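Local coordinates for protein putative acetyltransferase Sthe_0691 (Sphaerobacter thermophilus, PDB 3SHP) that probably transfers an acetyl group from acetyl-coenzyme A to an acceptor that has not been identified, at residues Val110-Leu113 and Arg114-Glu118; His25-Ala28 and Ala29-Asp32; Gln51-Pro54 and Trp55-Arg58. All blocks are in the same frame, centred on the assembly; numbering follows the deposited sequence. Where two conformers were deposited one is given.

Contact 1 (Val110-Leu113 and Arg114-Glu118)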
ATOM      1  N   VAL A 110     -10.678  33.687 -15.246  1.00 31.98           N
ATOM      2  CA  VAL A 110     -10.240  34.849 -14.442  1.00 34.26           C
ATOM      3  C   VAL A 110     -11.147  36.087 -14.562  1.00 35.10           C
ATOM      4  O   VAL A 110     -11.602  36.630 -13.541  1.00 35.30           O
ATOM      5  CB  VAL A 110      -8.728  35.196 -14.655  1.00 34.85           C
ATOM      6  CG1 VAL A 110      -8.347  36.529 -13.930  1.00 36.04           C
ATOM      7  CG2 VAL A 110      -7.864  34.079 -14.131  1.00 34.41           C
ATOM      8  N   PRO A 111     -11.458  36.526 -15.796  1.00 35.96           N
ATOM      9  CA  PRO A 111     -12.310  37.717 -15.850  1.00 36.49           C
ATOM     10  C   PRO A 111     -13.680  37.475 -15.206  1.00 36.88           C
ATOM     11  O   PRO A 111     -14.240  38.408 -14.592  1.00 37.35           O
ATOM     12  CB  PRO A 111     -12.479  37.980 -17.356  1.00 36.80           C
ATOM     13  CG  PRO A 111     -11.381  37.202 -18.023  1.00 36.70           C
ATOM     14  CD  PRO A 111     -11.158  36.001 -17.141  1.00 35.92           C
ATOM     15  N   TRP A 112     -14.214  36.257 -15.356  1.00 36.44           N
ATOM     16  CA  TRP A 112     -15.459  35.860 -14.693  1.00 36.69           C
ATOM     17  C   TRP A 112     -15.321  35.975 -13.159  1.00 37.83           C
ATOM     18  O   TRP A 112     -16.223  36.489 -12.484  1.00 38.07           O
ATOM     19  CB  TRP A 112     -15.900  34.446 -15.110  1.00 35.59           C
ATOM     20  CG  TRP A 112     -16.999  33.890 -14.254  1.00 34.60           C
ATOM     21  CD1 TRP A 112     -18.297  34.317 -14.207  1.00 35.01           C
ATOM     22  CD2 TRP A 112     -16.903  32.812 -13.305  1.00 33.47           C
ATOM     23  NE1 TRP A 112     -19.009  33.583 -13.289  1.00 34.09           N
ATOM     24  CE2 TRP A 112     -18.182  32.651 -12.721  1.00 33.57           C
ATOM     25  CE3 TRP A 112     -15.864  31.965 -12.892  1.00 32.52           C
ATOM     26  CZ2 TRP A 112     -18.452  31.674 -11.744  1.00 32.95           C
ATOM     27  CZ3 TRP A 112     -16.134  30.998 -11.912  1.00 31.97           C
ATOM     28  CH2 TRP A 112     -17.418  30.880 -11.340  1.00 31.91           C
ATOM     29  N   LEU A 113     -14.194  35.510 -12.631  1.00 38.65           N
ATOM     30  CA  LEU A 113     -13.924  35.565 -11.195  1.00 40.47           C
ATOM     31  C   LEU A 113     -13.847  37.006 -10.667  1.00 42.66           C
ATOM     32  O   LEU A 113     -14.407  37.310  -9.606  1.00 43.05           O
ATOM     33  CB  LEU A 113     -12.646  34.776 -10.833  1.00 39.53           C
ATOM     34  CG  LEU A 113     -12.747  33.245 -10.693  1.00 38.11           C
ATOM     35  CD1 LEU A 113     -11.404  32.635 -10.267  1.00 37.69           C
ATOM     36  CD2 LEU A 113     -13.837  32.790  -9.720  1.00 33.85           C
ATOM     37  N   ARG A 114     -13.169  37.887 -11.406  1.00 45.02           N
ATOM     38  CA  ARG A 114     -13.064  39.298 -11.015  1.00 47.54           C
ATOM     39  C   ARG A 114     -14.406  40.020 -11.058  1.00 48.56           C
ATOM     40  O   ARG A 114     -14.717  40.784 -10.148  1.00 49.19           O
ATOM     41  CB  ARG A 114     -12.056  40.064 -11.876  1.00 48.12           C
ATOM     42  CG  ARG A 114     -10.575  39.608 -11.777  1.00 50.39           C
ATOM     43  CD  ARG A 114      -9.704  40.634 -12.544  1.00 53.66           C
ATOM     44  NE  ARG A 114      -8.279  40.315 -12.709  1.00 55.27           N
ATOM     45  CZ  ARG A 114      -7.310  40.651 -11.853  1.00 55.82           C
ATOM     46  NH1 ARG A 114      -6.061  40.356 -12.151  1.00 55.52           N
ATOM     47  NH2 ARG A 114      -7.574  41.273 -10.703  1.00 55.85           N
ATOM     48  N   ASP A 115     -15.199  39.778 -12.101  1.00 49.54           N
ATOM     49  CA  ASP A 115     -16.457  40.512 -12.295  1.00 50.72           C
ATOM     50  C   ASP A 115     -17.638  40.001 -11.466  1.00 52.20           C
ATOM     51  O   ASP A 115     -18.376  40.791 -10.869  1.00 52.29           O
ATOM     52  CB  ASP A 115     -16.894  40.522 -13.766  1.00 50.16           C
ATOM     53  CG  ASP A 115     -15.889  41.191 -14.691  1.00 48.94           C
ATOM     54  OD1 ASP A 115     -15.042  41.965 -14.210  1.00 46.85           O
ATOM     55  OD2 ASP A 115     -15.957  40.934 -15.915  1.00 46.62           O
ATOM     56  N   GLU A 116     -17.855  38.690 -11.469  1.00 53.23           N
ATOM     57  CA  GLU A 116     -19.111  38.150 -10.936  1.00 54.40           C
ATOM     58  C   GLU A 116     -19.091  37.913  -9.419  1.00 54.27           C
ATOM     59  O   GLU A 116     -20.070  37.418  -8.837  1.00 54.43           O
ATOM     60  CB  GLU A 116     -19.526  36.892 -11.714  1.00 54.87           C
ATOM     61  CG  GLU A 116     -20.146  37.204 -13.075  1.00 57.61           C
ATOM     62  CD  GLU A 116     -21.311  38.193 -12.965  1.00 62.47           C
ATOM     63  OE1 GLU A 116     -22.427  37.767 -12.575  1.00 65.12           O
ATOM     64  OE2 GLU A 116     -21.109  39.398 -13.261  1.00 64.74           O
ATOM     65  N   HIS A 117     -17.978  38.286  -8.785  1.00 53.70           N
ATOM     66  CA  HIS A 117     -17.764  37.987  -7.382  1.00 53.02           C
ATOM     67  C   HIS A 117     -17.040  39.149  -6.716  1.00 53.05           C
ATOM     68  O   HIS A 117     -16.436  39.997  -7.398  1.00 53.21           O
ATOM     69  CB  HIS A 117     -16.963  36.692  -7.225  1.00 52.99           C
ATOM     70  CG  HIS A 117     -17.529  35.525  -7.983  1.00 51.80           C
ATOM     71  ND1 HIS A 117     -18.418  34.629  -7.425  1.00 51.23           N
ATOM     72  CD2 HIS A 117     -17.325  35.107  -9.256  1.00 50.65           C
ATOM     73  CE1 HIS A 117     -18.742  33.715  -8.323  1.00 49.87           C
ATOM     74  NE2 HIS A 117     -18.093  33.983  -9.443  1.00 49.83           N
ATOM     75  N   GLU A 118     -17.107  39.195  -5.385  1.00 52.58           N
ATOM     76  CA  GLU A 118     -16.490  40.294  -4.633  1.00 51.81           C
ATOM     77  C   GLU A 118     -15.187  39.900  -3.932  1.00 49.47           C
ATOM     78  O   GLU A 118     -15.110  39.797  -2.707  1.00 49.91           O
ATOM     79  CB  GLU A 118     -17.506  40.932  -3.691  1.00 52.74           C
ATOM     80  CG  GLU A 118     -18.608  41.663  -4.462  1.00 57.64           C
ATOM     81  CD  GLU A 118     -18.074  42.828  -5.319  1.00 62.69           C
ATOM     82  OE1 GLU A 118     -18.870  43.746  -5.604  1.00 64.21           O
ATOM     83  OE2 GLU A 118     -16.861  42.834  -5.692  1.00 64.97           O
TER
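Arg114 hydrogen-bonds through its backbone N to Val110 O (2.9 Å), a regular i to i+4 bond in the last turns of helix 98-116. This helix is the connection of a beta-alpha-beta unit between the parallel strands 84-91 and 121-127, consistent with the GNAT-type acetyltransferase fold. The aliphatic part of the Arg114 side chain runs out extended alongside Val110, both pointing the same way, with NE 4.0 Å from Val110 CG1. Farther out, NH1 bonds to the carbonyl of Ala140, in a loop that Val110 touches as well.

Asp115 N repeats the helical bond, to Pro111 O. Its carboxylate, with CG anti to the carbonyl carbon (chi1 -61°), is turned back over the same oxygen, and OD2 lies 3.3 Å from Pro111 O. These are two acceptors, so the approach probably costs a little electrostatically.

Glu116 N follows with a bond of 2.9 Å to Trp112 O. Its CB and CG lie against the pyrrole part of the indole, CG 3.6 Å from Trp112 CD1, before the chain bends at chi2 and carries the carboxylate elsewhere. Trp112 also packs on Ile78 of strand 72-80 and on Met4 and Val7, so the indole joins the helix end to the sheet and the N-terminal segment.

His117 leaves the helical path and makes a T-shaped (edge-to-face) pair with Trp112, the ring centroids 4.8 Å apart and the planes at 88°. Phe80 stacks on the imidazole and also touches Leu113. Leu113 O meets the imidazole at its edge, while NE2 sits over the rim of the benzo ring, 3.3 Å from Trp112 CZ2.

Contact 2 (His25-Ala28 and Ala29-Asp32); sequences HHAA and AWFD
Ala27 O accepts two backbone bonds at once, from Phe31 N at 2.6 Å and from Trp30 N at 2.9 Å. The second donor stands above the carbonyl plane, 38° out of it. Together they close a single helical turn directly after helix 21-26, at the point where Ala27 leaves helical backbone angles.

The same alanine meets the indole of Trp30. Ala27 CB rests over the rim of one ring face, 3.5 Å from Trp30 CZ2, and Ala27 O lies over a ring face near CD1, 3.5 Å away. Trp30 CG takes the place between the backbone N and the carbonyl carbon (chi1 57°), which folds the indole back over Ala27. Phe31 CB touches Ala27 CB at 3.8 Å and borders the indole face that Ala27 CB covers. With an alanine in place of Trp30, the methyl of Ala27 and CB of Phe31 would probably lose their aromatic cover, and a gap would open toward Ala92 and Pro93, which the indole also touches.

A water lies 2.6 Å from Ala28 O and 2.7 Å from Phe31 O, in a place with more acceptors than it has protons. Farther out, the Phe31 ring packs on Met19 and on Ser75 and Arg77 of strand 72-80. Arg34 of a second subunit bonds to Ala29 O, and His25 of a third meets His26.

Ala27 O is thus gripped by two N-H groups beneath an aromatic cover, so this buried carbonyl just past the helix end is satisfied without solvent.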
ATOM      1  N   HIS A  25     -18.030  10.746 -13.647  1.00 37.07           N
ATOM      2  CA  HIS A  25     -18.054   9.322 -13.862  1.00 40.03           C
ATOM      3  C   HIS A  25     -17.156   8.948 -15.055  1.00 40.58           C
ATOM      4  O   HIS A  25     -16.246   8.116 -14.910  1.00 40.02           O
ATOM      5  CB  HIS A  25     -19.489   8.807 -14.044  1.00 40.81           C
ATOM      6  CG  HIS A  25     -19.567   7.335 -14.301  1.00 44.01           C
ATOM      7  ND1 HIS A  25     -19.577   6.402 -13.286  1.00 45.97           N
ATOM      8  CD2 HIS A  25     -19.630   6.634 -15.460  1.00 46.80           C
ATOM      9  CE1 HIS A  25     -19.652   5.189 -13.807  1.00 48.22           C
ATOM     10  NE2 HIS A  25     -19.678   5.303 -15.124  1.00 49.32           N
ATOM     11  N   HIS A  26     -17.406   9.555 -16.221  0.50 40.57           N
ATOM     12  CA  HIS A  26     -16.590   9.268 -17.417  0.50 40.71           C
ATOM     13  C   HIS A  26     -15.093   9.464 -17.171  0.50 40.54           C
ATOM     14  O   HIS A  26     -14.268   8.647 -17.612  0.50 40.39           O
ATOM     15  CB  HIS A  26     -17.012  10.108 -18.624  0.50 40.61           C
ATOM     16  CG  HIS A  26     -16.271   9.751 -19.878  0.50 41.77           C
ATOM     17  ND1 HIS A  26     -15.133  10.414 -20.289  0.50 41.59           N
ATOM     18  CD2 HIS A  26     -16.496   8.782 -20.800  0.50 42.29           C
ATOM     19  CE1 HIS A  26     -14.700   9.879 -21.416  0.50 42.52           C
ATOM     20  NE2 HIS A  26     -15.509   8.887 -21.748  0.50 42.87           N
ATOM     21  N   ALA A  27     -14.757  10.534 -16.450  1.00 40.07           N
ATOM     22  CA  ALA A  27     -13.359  10.898 -16.233  1.00 39.71           C
ATOM     23  C   ALA A  27     -12.720  10.190 -15.022  1.00 39.95           C
ATOM     24  O   ALA A  27     -11.571  10.505 -14.635  1.00 39.67           O
ATOM     25  CB  ALA A  27     -13.244  12.396 -16.086  1.00 39.18           C
ATOM     26  N   ALA A  28     -13.442   9.222 -14.441  1.00 40.26           N
ATOM     27  CA  ALA A  28     -13.023   8.587 -13.175  1.00 40.69           C
ATOM     28  C   ALA A  28     -11.608   8.010 -13.178  1.00 41.38           C
ATOM     29  O   ALA A  28     -10.942   7.965 -12.126  1.00 41.04           O
ATOM     30  CB  ALA A  28     -14.036   7.518 -12.719  1.00 40.84           C
ATOM     31  N   ALA A  29     -11.156   7.550 -14.348  1.00 42.14           N
ATOM     32  CA  ALA A  29      -9.799   6.995 -14.482  1.00 42.20           C
ATOM     33  C   ALA A  29      -8.744   8.041 -14.100  1.00 41.79           C
ATOM     34  O   ALA A  29      -7.755   7.721 -13.443  1.00 42.77           O
ATOM     35  CB  ALA A  29      -9.570   6.481 -15.900  1.00 42.90           C
ATOM     36  N   TRP A  30      -8.972   9.301 -14.463  1.00 40.37           N
ATOM     37  CA  TRP A  30      -7.985  10.325 -14.139  1.00 38.78           C
ATOM     38  C   TRP A  30      -8.477  11.421 -13.201  1.00 37.26           C
ATOM     39  O   TRP A  30      -7.666  12.148 -12.625  1.00 37.03           O
ATOM     40  CB  TRP A  30      -7.445  10.970 -15.409  1.00 38.75           C
ATOM     41  CG  TRP A  30      -8.503  11.575 -16.273  1.00 38.20           C
ATOM     42  CD1 TRP A  30      -9.240  10.931 -17.218  1.00 37.71           C
ATOM     43  CD2 TRP A  30      -8.953  12.942 -16.268  1.00 37.17           C
ATOM     44  NE1 TRP A  30     -10.118  11.809 -17.809  1.00 36.54           N
ATOM     45  CE2 TRP A  30      -9.956  13.051 -17.252  1.00 35.55           C
ATOM     46  CE3 TRP A  30      -8.606  14.089 -15.516  1.00 37.24           C
ATOM     47  CZ2 TRP A  30     -10.618  14.255 -17.521  1.00 35.05           C
ATOM     48  CZ3 TRP A  30      -9.263  15.290 -15.782  1.00 34.96           C
ATOM     49  CH2 TRP A  30     -10.261  15.362 -16.783  1.00 35.47           C
ATOM     50  N   PHE A  31      -9.784  11.580 -13.070  1.00 35.40           N
ATOM     51  CA  PHE A  31     -10.258  12.675 -12.243  1.00 33.27           C
ATOM     52  C   PHE A  31     -10.647  12.183 -10.868  1.00 32.09           C
ATOM     53  O   PHE A  31     -11.516  11.337 -10.739  1.00 31.77           O
ATOM     54  CB  PHE A  31     -11.409  13.413 -12.885  1.00 32.88           C
ATOM     55  CG  PHE A  31     -11.921  14.550 -12.046  1.00 33.41           C
ATOM     56  CD1 PHE A  31     -11.207  15.734 -11.958  1.00 31.83           C
ATOM     57  CD2 PHE A  31     -13.108  14.420 -11.316  1.00 33.64           C
ATOM     58  CE1 PHE A  31     -11.670  16.790 -11.166  1.00 32.71           C
ATOM     59  CE2 PHE A  31     -13.592  15.478 -10.526  1.00 32.51           C
ATOM     60  CZ  PHE A  31     -12.858  16.662 -10.447  1.00 32.10           C
ATOM     61  N   ASP A  32     -10.002  12.730  -9.844  1.00 31.14           N
ATOM     62  CA  ASP A  32     -10.248  12.296  -8.486  1.00 31.11           C
ATOM     63  C   ASP A  32     -11.343  13.199  -7.955  1.00 30.88           C
ATOM     64  O   ASP A  32     -11.152  14.390  -7.830  1.00 30.90           O
ATOM     65  CB  ASP A  32      -8.972  12.430  -7.656  1.00 31.10           C
ATOM     66  CG  ASP A  32      -9.088  11.822  -6.272  1.00 31.23           C
ATOM     67  OD1 ASP A  32     -10.167  11.325  -5.893  1.00 31.62           O
ATOM     68  OD2 ASP A  32      -8.061  11.823  -5.553  1.00 31.66           O
TER
HETATM   69  O   HOH W   1     -12.036   8.844  -9.891  1.00 38.32           O

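Contact 3 (Gln51-Pro54 and Trp55-Arg58)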
ATOM      1  N   GLN A  51     -10.327  34.556   4.491  1.00 41.66           N
ATOM      2  CA  GLN A  51     -10.813  33.226   4.140  1.00 40.81           C
ATOM      3  C   GLN A  51     -12.206  32.952   4.732  1.00 41.70           C
ATOM      4  O   GLN A  51     -12.980  32.171   4.172  1.00 41.28           O
ATOM      5  CB  GLN A  51      -9.827  32.154   4.610  1.00 40.06           C
ATOM      6  CG  GLN A  51      -9.987  30.786   3.921  1.00 36.86           C
ATOM      7  CD  GLN A  51      -9.604  30.833   2.451  1.00 34.02           C
ATOM      8  OE1 GLN A  51      -8.675  31.542   2.059  1.00 32.94           O
ATOM      9  NE2 GLN A  51     -10.332  30.092   1.630  1.00 31.92           N
ATOM     10  N   GLY A  52     -12.514  33.594   5.859  1.00 42.54           N
ATOM     11  CA  GLY A  52     -13.764  33.358   6.569  1.00 44.60           C
ATOM     12  C   GLY A  52     -13.844  31.992   7.238  1.00 46.01           C
ATOM     13  O   GLY A  52     -12.846  31.272   7.327  1.00 46.59           O
ATOM     14  N   ASP A  53     -15.046  31.629   7.683  1.00 47.50           N
ATOM     15  CA  ASP A  53     -15.308  30.348   8.360  1.00 48.96           C
ATOM     16  C   ASP A  53     -15.433  29.148   7.392  1.00 48.74           C
ATOM     17  O   ASP A  53     -15.955  29.291   6.277  1.00 48.57           O
ATOM     18  CB  ASP A  53     -16.563  30.479   9.234  1.00 49.78           C
ATOM     19  CG  ASP A  53     -16.381  31.500  10.365  1.00 52.57           C
ATOM     20  OD1 ASP A  53     -15.213  31.755  10.772  1.00 54.51           O
ATOM     21  OD2 ASP A  53     -17.397  32.053  10.847  1.00 55.42           O
ATOM     22  N   PRO A  54     -14.934  27.966   7.810  1.00 48.87           N
ATOM     23  CA  PRO A  54     -15.031  26.751   6.978  1.00 48.77           C
ATOM     24  C   PRO A  54     -16.475  26.315   6.632  1.00 49.01           C
ATOM     25  O   PRO A  54     -16.717  25.806   5.540  1.00 48.43           O
ATOM     26  CB  PRO A  54     -14.303  25.680   7.808  1.00 48.95           C
ATOM     27  CG  PRO A  54     -13.972  26.329   9.151  1.00 49.04           C
ATOM     28  CD  PRO A  54     -13.979  27.801   8.924  1.00 48.94           C
ATOM     29  N   TRP A  55     -17.417  26.528   7.549  1.00 49.74           N
ATOM     30  CA  TRP A  55     -18.833  26.273   7.275  1.00 50.62           C
ATOM     31  C   TRP A  55     -19.307  27.083   6.074  1.00 49.30           C
ATOM     32  O   TRP A  55     -20.178  26.628   5.324  1.00 49.44           O
ATOM     33  CB  TRP A  55     -19.690  26.599   8.509  1.00 52.25           C
ATOM     34  CG  TRP A  55     -21.192  26.320   8.377  1.00 57.27           C
ATOM     35  CD1 TRP A  55     -22.174  27.227   8.045  1.00 60.27           C
ATOM     36  CD2 TRP A  55     -21.874  25.064   8.606  1.00 61.12           C
ATOM     37  NE1 TRP A  55     -23.413  26.616   8.051  1.00 62.02           N
ATOM     38  CE2 TRP A  55     -23.261  25.293   8.389  1.00 62.35           C
ATOM     39  CE3 TRP A  55     -21.451  23.770   8.967  1.00 61.89           C
ATOM     40  CZ2 TRP A  55     -24.228  24.266   8.517  1.00 62.85           C
ATOM     41  CZ3 TRP A  55     -22.419  22.749   9.094  1.00 61.78           C
ATOM     42  CH2 TRP A  55     -23.787  23.009   8.870  1.00 61.81           C
ATOM     43  N   ASP A  56     -18.715  28.264   5.877  1.00 47.60           N
ATOM     44  CA  ASP A  56     -19.121  29.177   4.800  1.00 46.00           C
ATOM     45  C   ASP A  56     -18.338  29.034   3.490  1.00 43.99           C
ATOM     46  O   ASP A  56     -18.641  29.711   2.502  1.00 43.64           O
ATOM     47  CB  ASP A  56     -19.038  30.617   5.288  1.00 46.30           C
ATOM     48  CG  ASP A  56     -19.891  30.856   6.512  1.00 48.18           C
ATOM     49  OD1 ASP A  56     -21.013  30.306   6.560  1.00 49.54           O
ATOM     50  OD2 ASP A  56     -19.437  31.581   7.426  1.00 49.37           O
ATOM     51  N   ALA A  57     -17.332  28.169   3.483  1.00 41.64           N
ATOM     52  CA  ALA A  57     -16.559  27.911   2.276  1.00 39.61           C
ATOM     53  C   ALA A  57     -17.458  27.295   1.189  1.00 38.83           C
ATOM     54  O   ALA A  57     -18.380  26.515   1.491  1.00 39.05           O
ATOM     55  CB  ALA A  57     -15.394  27.006   2.594  1.00 38.98           C
ATOM     56  N   ARG A  58     -17.214  27.665  -0.066  1.00 37.34           N
ATOM     57  CA  ARG A  58     -17.999  27.129  -1.174  1.00 36.86           C
ATOM     58  C   ARG A  58     -17.057  26.587  -2.252  1.00 35.49           C
ATOM     59  O   ARG A  58     -16.213  27.314  -2.756  1.00 35.32           O
ATOM     60  CB  ARG A  58     -18.982  28.175  -1.745  1.00 37.01           C
ATOM     61  CG  ARG A  58     -20.156  28.579  -0.790  1.00 40.62           C
ATOM     62  CD  ARG A  58     -21.078  27.366  -0.443  1.00 45.19           C
ATOM     63  NE  ARG A  58     -22.181  27.692   0.470  1.00 49.49           N
ATOM     64  CZ  ARG A  58     -22.209  27.409   1.784  1.00 52.17           C
ATOM     65  NH1 ARG A  58     -21.187  26.787   2.401  1.00 52.08           N
ATOM     66  NH2 ARG A  58     -23.274  27.756   2.499  1.00 53.60           N
TER
HETATM   67  O   HOH W   2     -17.302  33.001   6.836  1.00 45.77           O
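Asp53 O accepts a hydrogen bond from Asp56 N at 3.0 Å, and one residue on Pro54 O accepts another from Ala57 N at 3.2 Å. Both donors stand well above their carbonyl planes, the second 72° out. The backbone angles of Pro54, Trp55 and Asp56 make this a type III turn overlapping a type I turn, and the pair winds the chain into strand 58-66 of the mixed sheet.

Across the first turn the carboxylates of Asp53 and Asp56 lie side by side, pointing the same way, their OD2 atoms 4.0 Å apart. This like-charge approach probably raises the affinity of one of them for a proton or a counter-ion. A water ties the backbone to the second carboxylate: it accepts from Asp53 N and donates to Asp56 OD2 at 2.6 Å.

Arg58 belongs to the meso-tartaric acid pocket. Two successive bends (chi1 -68°, chi2 -62°) curl its side chain back under the turn, where NH1 bonds to Trp55 O at 3.1 Å and to Ala57 O at 3.0 Å. The Trp55 indole reaches out beyond the turn and makes a cation-pi contact with Arg132 of a second subunit.

Overall arrangement
From the N terminus, the chain meets contact 2 first, where the turn 27-31 ends helix 21-26 and starts the loop toward strand 43-44. Contact 3 comes next, in the loop between strands 43-44 and 58-66, and delivers the chain into the sheet. Contact 1 is last, at the close of helix 98-116 before strand 121-127. Each closes only a short turn, and they follow in series without nesting or crossing. Contacts 1 and 2 lie on opposite sides of the chain's centre, their own centres 28 Å apart. Both reach strand 72-80 with their side chains, and contacts 2 and 3 both touch the second subunit.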